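Local coordinates for protein cadherin-23 (Mus musculus, PDB 5UZ8) that serves as a calcium-binding adhesion protein of hearing, its chain of extracellular cadherin repeats probably helping to carry force in mechanotransduction, at residues P5-F10 with V32-P37; E17-G22 with L104-I109; L44-L49 with E61-G66; N83-A88 with A97-V102. One frame throughout, in Å; residues are numbered along the deposited sequence.

Contact 1: residues P5-F10 with V32-P37; sequences PQFKPF and VAAVDP. With CA (calcium ion), chain H.
Gln6 and Val35 form an antiparallel hydrogen-bonded pair, Gln6 N reaching Val35 O at 2.9 Å and Val35 N returning to Gln6 O. One step along, Phe7 and Ala34 make a non-hydrogen-bonded pair whose CA atoms stand 4.0 Å apart, and Lys8 N bonds Ala33 O. The small Ala34 suits this close approach: its CB lies over one face of the Phe7 ring, offset toward the rim, 4.0 Å from Phe7 CD1. That ring continues into the core between the two sheets, where it meets Val86, Ala88, Ala98 and Ile100. The other face of the ladder carries Val35. Its CG1 packs on the aliphatic part of Lys8, whose chain bends at chi2 (-94°) to cross the valine at about a right angle, and its CG2 touches Phe10 CE1 at 3.6 Å. At the far end Pro5 and Asp36 lie side by side, Pro5 CD 3.5 Å from Asp36 OD2. Both carboxylate oxygens of Asp36 bind calcium, OD2 at 2.3 Å and OD1 more loosely at 2.9 Å, with Asn3, Asp38, Asn42 and Asp90 as further ligands. The pairing thus holds Asp36 in place as a calcium ligand, the metal's charge probably offsetting the gathered carboxylates.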
loop_
_atom_site.group_PDB
_atom_site.type_symbol
_atom_site.label_atom_id
_atom_site.label_comp_id
_atom_site.label_asym_id
_atom_site.label_seq_id
_atom_site.Cartn_x
_atom_site.Cartn_y
_atom_site.Cartn_z
ATOM N N PRO A 5 -8.010 55.982 -27.299
ATOM C CA PRO A 5 -8.909 54.997 -26.708
ATOM C C PRO A 5 -8.715 54.860 -25.201
ATOM O O PRO A 5 -7.574 54.924 -24.707
ATOM C CB PRO A 5 -8.524 53.699 -27.426
ATOM C CG PRO A 5 -8.019 54.160 -28.770
ATOM C CD PRO A 5 -7.308 55.442 -28.486
ATOM N N GLN A 6 -9.828 54.665 -24.490
ATOM C CA GLN A 6 -9.785 54.427 -23.065
ATOM C C GLN A 6 -10.429 53.091 -22.740
ATOM O O GLN A 6 -11.522 52.791 -23.219
ATOM C CB GLN A 6 -10.558 55.509 -22.318
ATOM C CG GLN A 6 -10.155 56.937 -22.612
ATOM C CD GLN A 6 -11.139 57.899 -21.981
ATOM O OE1 GLN A 6 -11.085 58.147 -20.784
ATOM N NE2 GLN A 6 -12.077 58.382 -22.760
ATOM N N PHE A 7 -9.783 52.328 -21.878
ATOM C CA PHE A 7 -10.344 51.069 -21.417
ATOM C C PHE A 7 -11.473 51.335 -20.444
ATOM O O PHE A 7 -11.511 52.384 -19.776
ATOM C CB PHE A 7 -9.256 50.156 -20.819
ATOM C CG PHE A 7 -8.356 49.545 -21.879
ATOM C CD1 PHE A 7 -8.788 48.450 -22.624
ATOM C CD2 PHE A 7 -7.114 50.097 -22.157
ATOM C CE1 PHE A 7 -7.972 47.906 -23.609
ATOM C CE2 PHE A 7 -6.296 49.560 -23.136
ATOM C CZ PHE A 7 -6.735 48.483 -23.878
ATOM N N LYS A 8 -12.418 50.402 -20.452
ATOM C CA LYS A 8 -13.600 50.437 -19.640
ATOM C C LYS A 8 -13.550 49.333 -18.578
ATOM O O LYS A 8 -13.056 48.247 -18.844
ATOM C CB LYS A 8 -14.824 50.276 -20.532
ATOM C CG LYS A 8 -14.926 51.407 -21.559
ATOM C CD LYS A 8 -15.802 52.509 -21.056
ATOM C CE LYS A 8 -17.229 52.148 -21.444
ATOM N NZ LYS A 8 -18.164 52.606 -20.419
ATOM N N PRO A 9 -14.045 49.591 -17.379
ATOM C CA PRO A 9 -14.584 50.875 -16.947
ATOM C C PRO A 9 -13.515 51.975 -16.857
ATOM O O PRO A 9 -12.327 51.686 -16.726
ATOM C CB PRO A 9 -15.141 50.560 -15.550
ATOM C CG PRO A 9 -14.258 49.470 -15.055
ATOM C CD PRO A 9 -13.790 48.672 -16.258
ATOM N N PHE A 10 -13.945 53.220 -16.971
ATOM C CA PHE A 10 -13.000 54.305 -17.087
ATOM C C PHE A 10 -12.085 54.339 -15.843
ATOM O O PHE A 10 -12.551 54.261 -14.717
ATOM C CB PHE A 10 -13.732 55.631 -17.222
ATOM C CG PHE A 10 -14.393 55.844 -18.555
ATOM C CD1 PHE A 10 -13.655 55.761 -19.749
ATOM C CD2 PHE A 10 -15.740 56.173 -18.627
ATOM C CE1 PHE A 10 -14.269 56.020 -20.982
ATOM C CE2 PHE A 10 -16.359 56.432 -19.857
ATOM C CZ PHE A 10 -15.614 56.375 -21.031
ATOM N N VAL A 32 -12.574 42.301 -22.680
ATOM C CA VAL A 32 -12.276 43.689 -22.337
ATOM C C VAL A 32 -12.776 44.581 -23.458
ATOM O O VAL A 32 -13.071 44.105 -24.557
ATOM C CB VAL A 32 -10.780 43.909 -22.092
ATOM C CG1 VAL A 32 -10.251 42.940 -21.055
ATOM C CG2 VAL A 32 -9.978 43.804 -23.376
ATOM N N ALA A 33 -12.859 45.882 -23.190
ATOM C CA ALA A 33 -13.357 46.817 -24.157
ATOM C C ALA A 33 -12.752 48.182 -23.897
ATOM O O ALA A 33 -12.554 48.573 -22.740
ATOM C CB ALA A 33 -14.880 46.913 -24.092
ATOM N N ALA A 34 -12.459 48.879 -24.984
ATOM C CA ALA A 34 -12.083 50.265 -24.940
ATOM C C ALA A 34 -13.064 51.053 -25.785
ATOM O O ALA A 34 -13.751 50.489 -26.638
ATOM C CB ALA A 34 -10.680 50.438 -25.467
ATOM N N VAL A 35 -13.099 52.362 -25.559
ATOM C CA VAL A 35 -13.946 53.257 -26.332
ATOM C C VAL A 35 -13.127 54.418 -26.850
ATOM O O VAL A 35 -12.137 54.796 -26.257
ATOM C CB VAL A 35 -15.141 53.790 -25.522
ATOM C CG1 VAL A 35 -16.071 52.643 -25.125
ATOM C CG2 VAL A 35 -14.667 54.549 -24.295
ATOM N N ASP A 36 -13.552 54.956 -27.976
ATOM C CA ASP A 36 -12.945 56.124 -28.552
ATOM C C ASP A 36 -14.117 56.926 -29.076
ATOM O O ASP A 36 -14.838 56.431 -29.935
ATOM C CB ASP A 36 -12.009 55.720 -29.682
ATOM C CG ASP A 36 -11.245 56.890 -30.250
ATOM O OD1 ASP A 36 -11.867 57.875 -30.705
ATOM O OD2 ASP A 36 -9.993 56.819 -30.252
ATOM N N PRO A 37 -14.328 58.141 -28.551
ATOM C CA PRO A 37 -15.497 58.925 -29.018
ATOM C C PRO A 37 -15.493 59.353 -30.520
ATOM O O PRO A 37 -16.567 59.558 -31.098
ATOM C CB PRO A 37 -15.511 60.136 -28.067
ATOM C CG PRO A 37 -14.126 60.232 -27.520
ATOM C CD PRO A 37 -13.575 58.833 -27.481
HETATM CA CA CA H . -9.233 58.531 -31.586
HETATM O O HOH W 1 -8.003 60.101 -32.937
#

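Contact 2: residues E17-G22 with L104-I109; sequences ERVLEG and LEIVDI. With CA (calcium ion), chain J; CA (calcium ion), chain K.
Glu21 OE1 is gripped twice: by a calcium at 2.3 Å and, across the contact, by the backbone N-H of Ile109, whose N meets its anti lone pair at 2.9 Å. Asp108 OD1, its OD2 held by Ser145, and Ile109 O bind the same calcium, hence their closeness to OE1. Glu21 OE2 turns to a second calcium at 2.4 Å and also takes a hydrogen bond from Tyr76 N. With chi1 at 68°, CG sits between the backbone N and carbonyl carbon, and the extended chain beyond it carries the carboxylate between the two metals. Glu77, Asp111 and Asp144 complete the first site, the linker arrangement by which successive cadherin repeats share calcium. Behind it, strands 15-20 and 97-107 run parallel, their ladder ending with Glu21 N bonded to Val107 O at 3.0 Å. Val19 CB meets Ile106 CD1 on the inner face, where branched apolar side chains pack toward Leu29 and Leu82. On the opposite face, with Leu20 and Glu105, Val107 CG2 lies over the centre of the Arg18 guanidinium, 3.8 Å from CZ. Glu105 runs alongside Arg18, but their flat groups stand 83° apart and NH1 to OE2 is a long salt bridge of 3.9 Å.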
loop_
_atom_site.group_PDB
_atom_site.type_symbol
_atom_site.label_atom_id
_atom_site.label_comp_id
_atom_site.label_asym_id
_atom_site.label_seq_id
_atom_site.Cartn_x
_atom_site.Cartn_y
_atom_site.Cartn_z
ATOM N N GLU A 17 -9.099 37.913 -14.208
ATOM C CA GLU A 17 -10.162 36.931 -14.235
ATOM C C GLU A 17 -9.532 35.598 -13.804
ATOM O O GLU A 17 -8.348 35.342 -14.073
ATOM C CB GLU A 17 -10.700 36.871 -15.671
ATOM C CG GLU A 17 -12.149 36.583 -15.893
ATOM C CD GLU A 17 -13.117 37.578 -15.276
ATOM O OE1 GLU A 17 -13.291 38.724 -15.764
ATOM O OE2 GLU A 17 -13.765 37.168 -14.318
ATOM N N ARG A 18 -10.320 34.774 -13.129
ATOM C CA ARG A 18 -9.956 33.389 -12.864
ATOM C C ARG A 18 -10.268 32.494 -14.056
ATOM O O ARG A 18 -11.289 32.682 -14.739
ATOM C CB ARG A 18 -10.692 32.889 -11.631
ATOM C CG ARG A 18 -10.223 33.551 -10.361
ATOM C CD ARG A 18 -11.294 33.529 -9.281
ATOM N NE ARG A 18 -11.562 32.180 -8.789
ATOM C CZ ARG A 18 -10.783 31.491 -7.945
ATOM N NH1 ARG A 18 -9.625 31.993 -7.500
ATOM N NH2 ARG A 18 -11.155 30.268 -7.549
ATOM N N VAL A 19 -9.406 31.506 -14.294
ATOM C CA VAL A 19 -9.590 30.558 -15.376
ATOM C C VAL A 19 -9.302 29.172 -14.815
ATOM O O VAL A 19 -8.231 28.942 -14.253
ATOM C CB VAL A 19 -8.614 30.837 -16.523
ATOM C CG1 VAL A 19 -8.678 29.764 -17.595
ATOM C CG2 VAL A 19 -8.892 32.219 -17.118
ATOM N N LEU A 20 -10.223 28.248 -15.010
ATOM C CA LEU A 20 -9.961 26.851 -14.598
ATOM C C LEU A 20 -8.940 26.237 -15.514
ATOM O O LEU A 20 -9.073 26.301 -16.748
ATOM C CB LEU A 20 -11.220 26.002 -14.658
ATOM C CG LEU A 20 -12.388 26.424 -13.782
ATOM C CD1 LEU A 20 -13.620 25.602 -14.139
ATOM C CD2 LEU A 20 -12.043 26.240 -12.312
ATOM N N GLU A 21 -7.918 25.614 -14.944
ATOM C CA GLU A 21 -7.026 24.818 -15.778
ATOM C C GLU A 21 -7.833 23.809 -16.596
ATOM O O GLU A 21 -8.886 23.351 -16.168
ATOM C CB GLU A 21 -5.944 24.124 -14.963
ATOM C CG GLU A 21 -6.455 23.043 -14.043
ATOM C CD GLU A 21 -5.354 22.162 -13.489
ATOM O OE1 GLU A 21 -5.477 21.725 -12.311
ATOM O OE2 GLU A 21 -4.391 21.894 -14.234
ATOM N N GLY A 22 -7.365 23.534 -17.805
ATOM C CA GLY A 22 -8.037 22.617 -18.698
ATOM C C GLY A 22 -9.128 23.208 -19.562
ATOM O O GLY A 22 -9.731 22.469 -20.359
ATOM N N LEU A 104 -4.527 36.692 -15.747
ATOM C CA LEU A 104 -5.454 35.586 -15.609
ATOM C C LEU A 104 -4.940 34.610 -14.563
ATOM O O LEU A 104 -3.834 34.061 -14.689
ATOM C CB LEU A 104 -5.703 34.871 -16.947
ATOM C CG LEU A 104 -6.211 35.726 -18.087
ATOM C CD1 LEU A 104 -6.329 34.857 -19.345
ATOM C CD2 LEU A 104 -7.521 36.402 -17.743
ATOM N N GLU A 105 -5.749 34.413 -13.533
ATOM C CA GLU A 105 -5.395 33.613 -12.364
ATOM C C GLU A 105 -5.838 32.180 -12.630
ATOM O O GLU A 105 -7.028 31.898 -12.702
ATOM C CB GLU A 105 -6.116 34.172 -11.141
ATOM C CG GLU A 105 -5.862 33.467 -9.808
ATOM C CD GLU A 105 -6.492 34.217 -8.640
ATOM O OE1 GLU A 105 -7.286 35.152 -8.855
ATOM O OE2 GLU A 105 -6.179 33.897 -7.499
ATOM N N ILE A 106 -4.882 31.286 -12.819
ATOM C CA ILE A 106 -5.230 29.900 -13.123
ATOM C C ILE A 106 -5.682 29.196 -11.834
ATOM O O ILE A 106 -5.068 29.353 -10.777
ATOM C CB ILE A 106 -4.073 29.163 -13.834
ATOM C CG1 ILE A 106 -3.583 29.941 -15.059
ATOM C CG2 ILE A 106 -4.504 27.779 -14.274
ATOM C CD1 ILE A 106 -4.707 30.390 -15.971
ATOM N N VAL A 107 -6.755 28.412 -11.935
ATOM C CA VAL A 107 -7.365 27.747 -10.781
ATOM C C VAL A 107 -7.107 26.255 -10.909
ATOM O O VAL A 107 -7.376 25.655 -11.957
ATOM C CB VAL A 107 -8.865 27.991 -10.761
ATOM C CG1 VAL A 107 -9.535 27.249 -9.611
ATOM C CG2 VAL A 107 -9.132 29.487 -10.660
ATOM N N ASP A 108 -6.564 25.674 -9.846
ATOM C CA ASP A 108 -6.284 24.241 -9.787
ATOM C C ASP A 108 -7.598 23.464 -9.793
ATOM O O ASP A 108 -8.542 23.799 -9.052
ATOM C CB ASP A 108 -5.521 23.970 -8.479
ATOM C CG ASP A 108 -5.103 22.521 -8.279
ATOM O OD1 ASP A 108 -4.734 21.822 -9.262
ATOM O OD2 ASP A 108 -5.064 22.110 -7.084
ATOM N N ILE A 109 -7.639 22.400 -10.574
ATOM C CA ILE A 109 -8.686 21.368 -10.459
ATOM C C ILE A 109 -8.043 20.050 -10.024
ATOM O O ILE A 109 -6.830 19.865 -10.141
ATOM C CB ILE A 109 -9.512 21.179 -11.771
ATOM C CG1 ILE A 109 -8.727 20.400 -12.820
ATOM C CG2 ILE A 109 -10.009 22.519 -12.307
ATOM C CD1 ILE A 109 -9.434 20.210 -14.159
HETATM CA CA CA J . -4.471 20.231 -10.812
HETATM CA CA CA K . -3.309 19.754 -14.474
HETATM O O HOH W 2 -2.183 17.682 -14.483
HETATM O O HOH W 3 -3.453 19.438 -16.904
#

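Contact 3: residues L44-L49 with E61-G66; sequences LITYTL and EDSSAG
The Tyr47 ring is covered on both faces: Gly66 lies over one, its backbone N above the centre, and Ile45 CG2 over the opposite one, offset toward the rim. Gly66 CA makes a CH-pi contact at 4.1 Å from the ring centroid, only 11° off the normal. Having no side chain, Gly66 can bring its backbone N and CA over the ring. Ser63 O stands in plane at the ring edge, and Ala65 C comes obliquely to within 3.3 Å of Tyr47 CD1. With CG anti to the carbonyl carbon (chi1 -61°), the ring packs between Ile45 and Gly66 and carries its hydroxyl inward, where Tyr47 OH is hydrogen-bonded to Ala34 N. A phenol suits this place, since the ring offers both faces to the packing and the oxygen satisfies a buried backbone amide.

A single direct hydrogen bond joins the segments, Tyr47 N to Ser63 O at 2.9 Å and almost straight at 176°. Two waters add to it. One donates to Ile45 O and Ser64 O; the other links Ser63 OG with Thr46 OG1, which is also bonded to Asn91. In one of two conformers of Asp62, OD2 accepts from Ser64 OG and Ser64 N, so this bracing of the turn is less certain. Short hydroxyl side chains suit this solvent-facing side.

Asp62 to Ala65 is a type I beta turn, opened in that same conformer by an Asx turn, and it leads from strand 58-60 to strand 66-70. Tyr47, on edge strand 46-53 of the other sheet, links the two sheets of this cadherin beta sandwich through its hydroxyl and Ala34 N.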
loop_
_atom_site.group_PDB
_atom_site.type_symbol
_atom_site.label_atom_id
_atom_site.label_comp_id
_atom_site.label_asym_id
_atom_site.label_seq_id
_atom_site.Cartn_x
_atom_site.Cartn_y
_atom_site.Cartn_z
ATOM N N LEU A 44 -12.274 54.076 -34.793
ATOM C CA LEU A 44 -12.374 52.629 -35.041
ATOM C C LEU A 44 -11.255 51.881 -34.305
ATOM O O LEU A 44 -10.080 52.051 -34.636
ATOM C CB LEU A 44 -12.267 52.365 -36.539
ATOM C CG LEU A 44 -12.392 50.934 -37.036
ATOM C CD1 LEU A 44 -13.595 50.235 -36.414
ATOM C CD2 LEU A 44 -12.487 50.963 -38.555
ATOM N N ILE A 45 -11.618 51.051 -33.330
ATOM C CA ILE A 45 -10.619 50.448 -32.449
ATOM C C ILE A 45 -10.228 49.067 -32.919
ATOM O O ILE A 45 -11.086 48.229 -33.129
ATOM C CB ILE A 45 -11.106 50.393 -30.984
ATOM C CG1 ILE A 45 -11.379 51.830 -30.496
ATOM C CG2 ILE A 45 -10.075 49.695 -30.088
ATOM C CD1 ILE A 45 -12.157 51.883 -29.204
ATOM N N THR A 46 -8.916 48.842 -33.007
ATOM C CA THR A 46 -8.298 47.539 -33.282
ATOM C C THR A 46 -7.614 47.027 -32.003
ATOM O O THR A 46 -6.859 47.774 -31.365
ATOM C CB THR A 46 -7.211 47.715 -34.361
ATOM O OG1 THR A 46 -7.835 48.132 -35.563
ATOM C CG2 THR A 46 -6.431 46.441 -34.631
ATOM N N TYR A 47 -7.882 45.782 -31.634
ATOM C CA TYR A 47 -7.273 45.172 -30.465
ATOM C C TYR A 47 -6.190 44.216 -30.910
ATOM O O TYR A 47 -6.397 43.423 -31.826
ATOM C CB TYR A 47 -8.289 44.391 -29.620
ATOM C CG TYR A 47 -9.415 45.245 -29.084
ATOM C CD1 TYR A 47 -10.529 45.506 -29.848
ATOM C CD2 TYR A 47 -9.350 45.803 -27.802
ATOM C CE1 TYR A 47 -11.553 46.322 -29.384
ATOM C CE2 TYR A 47 -10.362 46.608 -27.323
ATOM C CZ TYR A 47 -11.475 46.849 -28.102
ATOM O OH TYR A 47 -12.486 47.630 -27.615
ATOM N N THR A 48 -5.037 44.308 -30.254
ATOM C CA THR A 48 -3.991 43.302 -30.368
ATOM C C THR A 48 -3.513 42.914 -28.958
ATOM O O THR A 48 -3.731 43.664 -27.983
ATOM C CB THR A 48 -2.800 43.831 -31.184
ATOM O OG1 THR A 48 -2.293 45.038 -30.583
ATOM C CG2 THR A 48 -3.207 44.129 -32.631
ATOM N N LEU A 49 -2.865 41.749 -28.859
ATOM C CA LEU A 49 -2.233 41.279 -27.629
ATOM C C LEU A 49 -0.712 41.336 -27.743
ATOM O O LEU A 49 -0.156 41.022 -28.828
ATOM C CB LEU A 49 -2.638 39.839 -27.348
ATOM C CG LEU A 49 -4.147 39.596 -27.210
ATOM C CD1 LEU A 49 -4.372 38.202 -26.651
ATOM C CD2 LEU A 49 -4.819 40.633 -26.316
ATOM N N GLU A 61 -10.291 36.504 -30.102
ATOM C CA GLU A 61 -11.147 35.868 -31.124
ATOM C C GLU A 61 -10.985 36.560 -32.478
ATOM O O GLU A 61 -10.761 35.890 -33.515
ATOM C CB GLU A 61 -12.593 35.876 -30.697
ATOM C CG GLU A 61 -13.515 35.127 -31.647
ATOM C CD GLU A 61 -14.841 34.898 -30.981
ATOM O OE1 GLU A 61 -15.031 33.793 -30.406
ATOM O OE2 GLU A 61 -15.615 35.877 -30.913
ATOM N N ASP A 62 -11.080 37.891 -32.458
ATOM C CA ASP A 62 -10.921 38.753 -33.629
ATOM C C ASP A 62 -10.338 40.107 -33.217
ATOM O O ASP A 62 -10.593 40.559 -32.090
ATOM C CB ASP A 62 -12.301 38.984 -34.265
ATOM C CG ASP A 62 -12.214 39.501 -35.697
ATOM O OD1 ASP A 62 -11.895 38.693 -36.593
ATOM O OD2 ASP A 62 -12.458 40.711 -35.917
ATOM N N SER A 63 -9.676 40.801 -34.133
ATOM C CA SER A 63 -9.102 42.107 -33.794
ATOM C C SER A 63 -10.151 43.238 -33.632
ATOM O O SER A 63 -9.811 44.332 -33.191
ATOM C CB SER A 63 -8.041 42.505 -34.823
ATOM O OG SER A 63 -8.667 42.905 -36.023
ATOM N N SER A 64 -11.407 42.989 -33.993
ATOM C CA SER A 64 -12.454 44.015 -33.869
ATOM C C SER A 64 -13.054 44.115 -32.467
ATOM O O SER A 64 -13.821 45.041 -32.211
ATOM C CB SER A 64 -13.590 43.767 -34.876
ATOM O OG SER A 64 -14.315 42.590 -34.531
ATOM N N ALA A 65 -12.716 43.185 -31.581
ATOM C CA ALA A 65 -13.237 43.178 -30.219
ATOM C C ALA A 65 -12.204 42.688 -29.223
ATOM O O ALA A 65 -11.176 42.129 -29.613
ATOM C CB ALA A 65 -14.476 42.301 -30.147
ATOM N N GLY A 66 -12.493 42.863 -27.929
ATOM C CA GLY A 66 -11.560 42.476 -26.881
ATOM C C GLY A 66 -11.905 41.147 -26.224
ATOM O O GLY A 66 -11.588 40.929 -25.045
HETATM O O HOH W 4 -13.540 47.695 -32.633
HETATM O O HOH W 5 -9.397 45.464 -36.540
#

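Contact 4: residues N83-A88 with A97-V102; sequences NFTVRA and AAEIPV
Arg87 crosses Glu99 at a slant and ends over Ala97. Its CB and CG each pack 3.8 Å from Glu99 CG, and CD passes 3.6 Å from Glu99 OE2. CG is anti to the backbone N (chi1 -177°) and the chain stays extended as far as NE; there chi4, at 84°, turns the guanidinium so that one face rests on Ala97 CB, centred over the group and 3.4 Å from NH2. A methyl is small enough to let the flat cation settle so closely. At the tip NH1 donates to Glu99 OE2 at 2.8 Å, a salt bridge in the guanidinium plane but met on the anti side of a carboxylate turned 76° from it. Glu99 OE1 lies near Thr85 CG2. Thr85, Arg87 and Glu99 share the outer face, where Glu99 is exposed and Arg87 partly so, a place that suits charged ends.

The inner face is apolar. Val102 CB lies over the Phe84 ring in a CH-pi contact, 3.8 Å from the centroid, and its CG1 touches Phe84 CZ at 3.6 Å. Its other branch, CG2, meets Val86 CG2, and the valine thus uses both of its methyls. Between the faces, antiparallel hydrogen-bonded pairs run from Phe84 with Val102 through Val86 with Ile100 to Ala88 with Ala98.

The two strands form a beta hairpin in the middle of a mixed four-stranded sheet. Strand 46-53 flanks 81-89 on one side, strand 15-20 pairs with 97-107 on the other, and Phe7, Val32 and Ala34 of the facing sheet pack against the apolar face.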
loop_
_atom_site.group_PDB
_atom_site.type_symbol
_atom_site.label_atom_id
_atom_site.label_comp_id
_atom_site.label_asym_id
_atom_site.label_seq_id
_atom_site.Cartn_x
_atom_site.Cartn_y
_atom_site.Cartn_z
ATOM N N ASN A 83 -0.290 36.090 -18.070
ATOM C CA ASN A 83 -0.260 37.548 -18.126
ATOM C C ASN A 83 0.016 38.015 -19.556
ATOM O O ASN A 83 0.749 37.367 -20.324
ATOM C CB ASN A 83 0.784 38.094 -17.140
ATOM C CG ASN A 83 0.553 37.597 -15.723
ATOM O OD1 ASN A 83 -0.587 37.319 -15.328
ATOM N ND2 ASN A 83 1.622 37.420 -14.972
ATOM N N PHE A 84 -0.578 39.154 -19.911
ATOM C CA PHE A 84 -0.368 39.754 -21.202
ATOM C C PHE A 84 -0.864 41.194 -21.177
ATOM O O PHE A 84 -1.409 41.665 -20.176
ATOM C CB PHE A 84 -1.039 38.944 -22.331
ATOM C CG PHE A 84 -2.491 38.713 -22.135
ATOM C CD1 PHE A 84 -2.939 37.675 -21.308
ATOM C CD2 PHE A 84 -3.433 39.525 -22.756
ATOM C CE1 PHE A 84 -4.285 37.437 -21.148
ATOM C CE2 PHE A 84 -4.795 39.293 -22.578
ATOM C CZ PHE A 84 -5.217 38.247 -21.774
ATOM N N THR A 85 -0.640 41.865 -22.284
ATOM C CA THR A 85 -1.040 43.238 -22.474
ATOM C C THR A 85 -2.038 43.286 -23.609
ATOM O O THR A 85 -1.826 42.647 -24.647
ATOM C CB THR A 85 0.185 44.052 -22.850
ATOM O OG1 THR A 85 1.067 44.098 -21.736
ATOM C CG2 THR A 85 -0.167 45.449 -23.245
ATOM N N VAL A 86 -3.101 44.068 -23.433
ATOM C CA VAL A 86 -4.023 44.370 -24.515
ATOM C C VAL A 86 -3.727 45.777 -25.005
ATOM O O VAL A 86 -3.603 46.696 -24.193
ATOM C CB VAL A 86 -5.486 44.317 -24.052
ATOM C CG1 VAL A 86 -6.394 44.659 -25.221
ATOM C CG2 VAL A 86 -5.862 42.942 -23.512
ATOM N N ARG A 87 -3.550 45.928 -26.317
ATOM C CA ARG A 87 -3.387 47.231 -26.961
ATOM C C ARG A 87 -4.653 47.532 -27.728
ATOM O O ARG A 87 -5.074 46.716 -28.534
ATOM C CB ARG A 87 -2.197 47.220 -27.924
ATOM C CG ARG A 87 -1.892 48.538 -28.608
ATOM C CD ARG A 87 -0.679 48.426 -29.525
ATOM N NE ARG A 87 -0.448 49.639 -30.317
ATOM C CZ ARG A 87 0.215 50.724 -29.898
ATOM N NH1 ARG A 87 0.724 50.796 -28.665
ATOM N NH2 ARG A 87 0.359 51.770 -30.714
ATOM N N ALA A 88 -5.242 48.708 -27.482
ATOM C CA ALA A 88 -6.421 49.176 -28.183
ATOM C C ALA A 88 -5.976 50.415 -28.973
ATOM O O ALA A 88 -5.562 51.395 -28.370
ATOM C CB ALA A 88 -7.502 49.548 -27.179
ATOM N N ALA A 97 -3.249 55.033 -29.259
ATOM C CA ALA A 97 -3.488 53.747 -28.667
ATOM C C ALA A 97 -3.302 53.806 -27.170
ATOM O O ALA A 97 -2.677 54.706 -26.648
ATOM C CB ALA A 97 -2.563 52.712 -29.285
ATOM N N ALA A 98 -3.891 52.835 -26.487
ATOM C CA ALA A 98 -3.652 52.630 -25.083
ATOM C C ALA A 98 -3.356 51.153 -24.878
ATOM O O ALA A 98 -3.737 50.328 -25.698
ATOM C CB ALA A 98 -4.877 53.010 -24.280
ATOM N N GLU A 99 -2.672 50.863 -23.774
ATOM C CA GLU A 99 -2.299 49.520 -23.405
ATOM C C GLU A 99 -2.600 49.283 -21.947
ATOM O O GLU A 99 -2.542 50.194 -21.141
ATOM C CB GLU A 99 -0.818 49.313 -23.658
ATOM C CG GLU A 99 -0.511 49.177 -25.137
ATOM C CD GLU A 99 0.943 48.898 -25.431
ATOM O OE1 GLU A 99 1.707 48.552 -24.500
ATOM O OE2 GLU A 99 1.305 49.007 -26.615
ATOM N N ILE A 100 -2.930 48.049 -21.613
ATOM C CA ILE A 100 -3.249 47.717 -20.246
ATOM C C ILE A 100 -2.858 46.270 -19.951
ATOM O O ILE A 100 -2.953 45.420 -20.837
ATOM C CB ILE A 100 -4.744 47.956 -19.984
ATOM C CG1 ILE A 100 -5.060 47.851 -18.491
ATOM C CG2 ILE A 100 -5.627 47.037 -20.811
ATOM C CD1 ILE A 100 -6.433 48.366 -18.135
ATOM N N PRO A 101 -2.451 45.979 -18.709
ATOM C CA PRO A 101 -2.156 44.592 -18.374
ATOM C C PRO A 101 -3.380 43.773 -18.057
ATOM O O PRO A 101 -4.388 44.292 -17.506
ATOM C CB PRO A 101 -1.247 44.686 -17.134
ATOM C CG PRO A 101 -1.051 46.118 -16.848
ATOM C CD PRO A 101 -2.015 46.909 -17.648
ATOM N N VAL A 102 -3.263 42.487 -18.365
ATOM C CA VAL A 102 -4.239 41.485 -17.968
ATOM C C VAL A 102 -3.533 40.396 -17.178
ATOM O O VAL A 102 -2.437 39.952 -17.551
ATOM C CB VAL A 102 -5.005 40.883 -19.176
ATOM C CG1 VAL A 102 -6.020 39.842 -18.705
ATOM C CG2 VAL A 102 -5.739 41.977 -19.951
#

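How the contacts relate
All four contacts belong to the first cadherin repeat of the chain. Contact 4 forms the central ladder of one sheet; contact 2 continues strand 97-107 toward the next repeat, and contact 3 borrows the strand on the other edge, with Thr48 O bonded to Arg87 N. Contact 1 lies in the facing sheet and meets contact 4 through Phe7, in the core, and contact 3 through the bond from Val32 N to Gly66 O. Contacts 1 and 2, whose centres are about 26 Å apart, each end in calcium ligands. All four mix buried and exposed residues. Ladder bonds dominate contacts 1, 2 and 4, whereas contact 3 sets a buried tyrosine against an exposed turn, with one direct bond and waters.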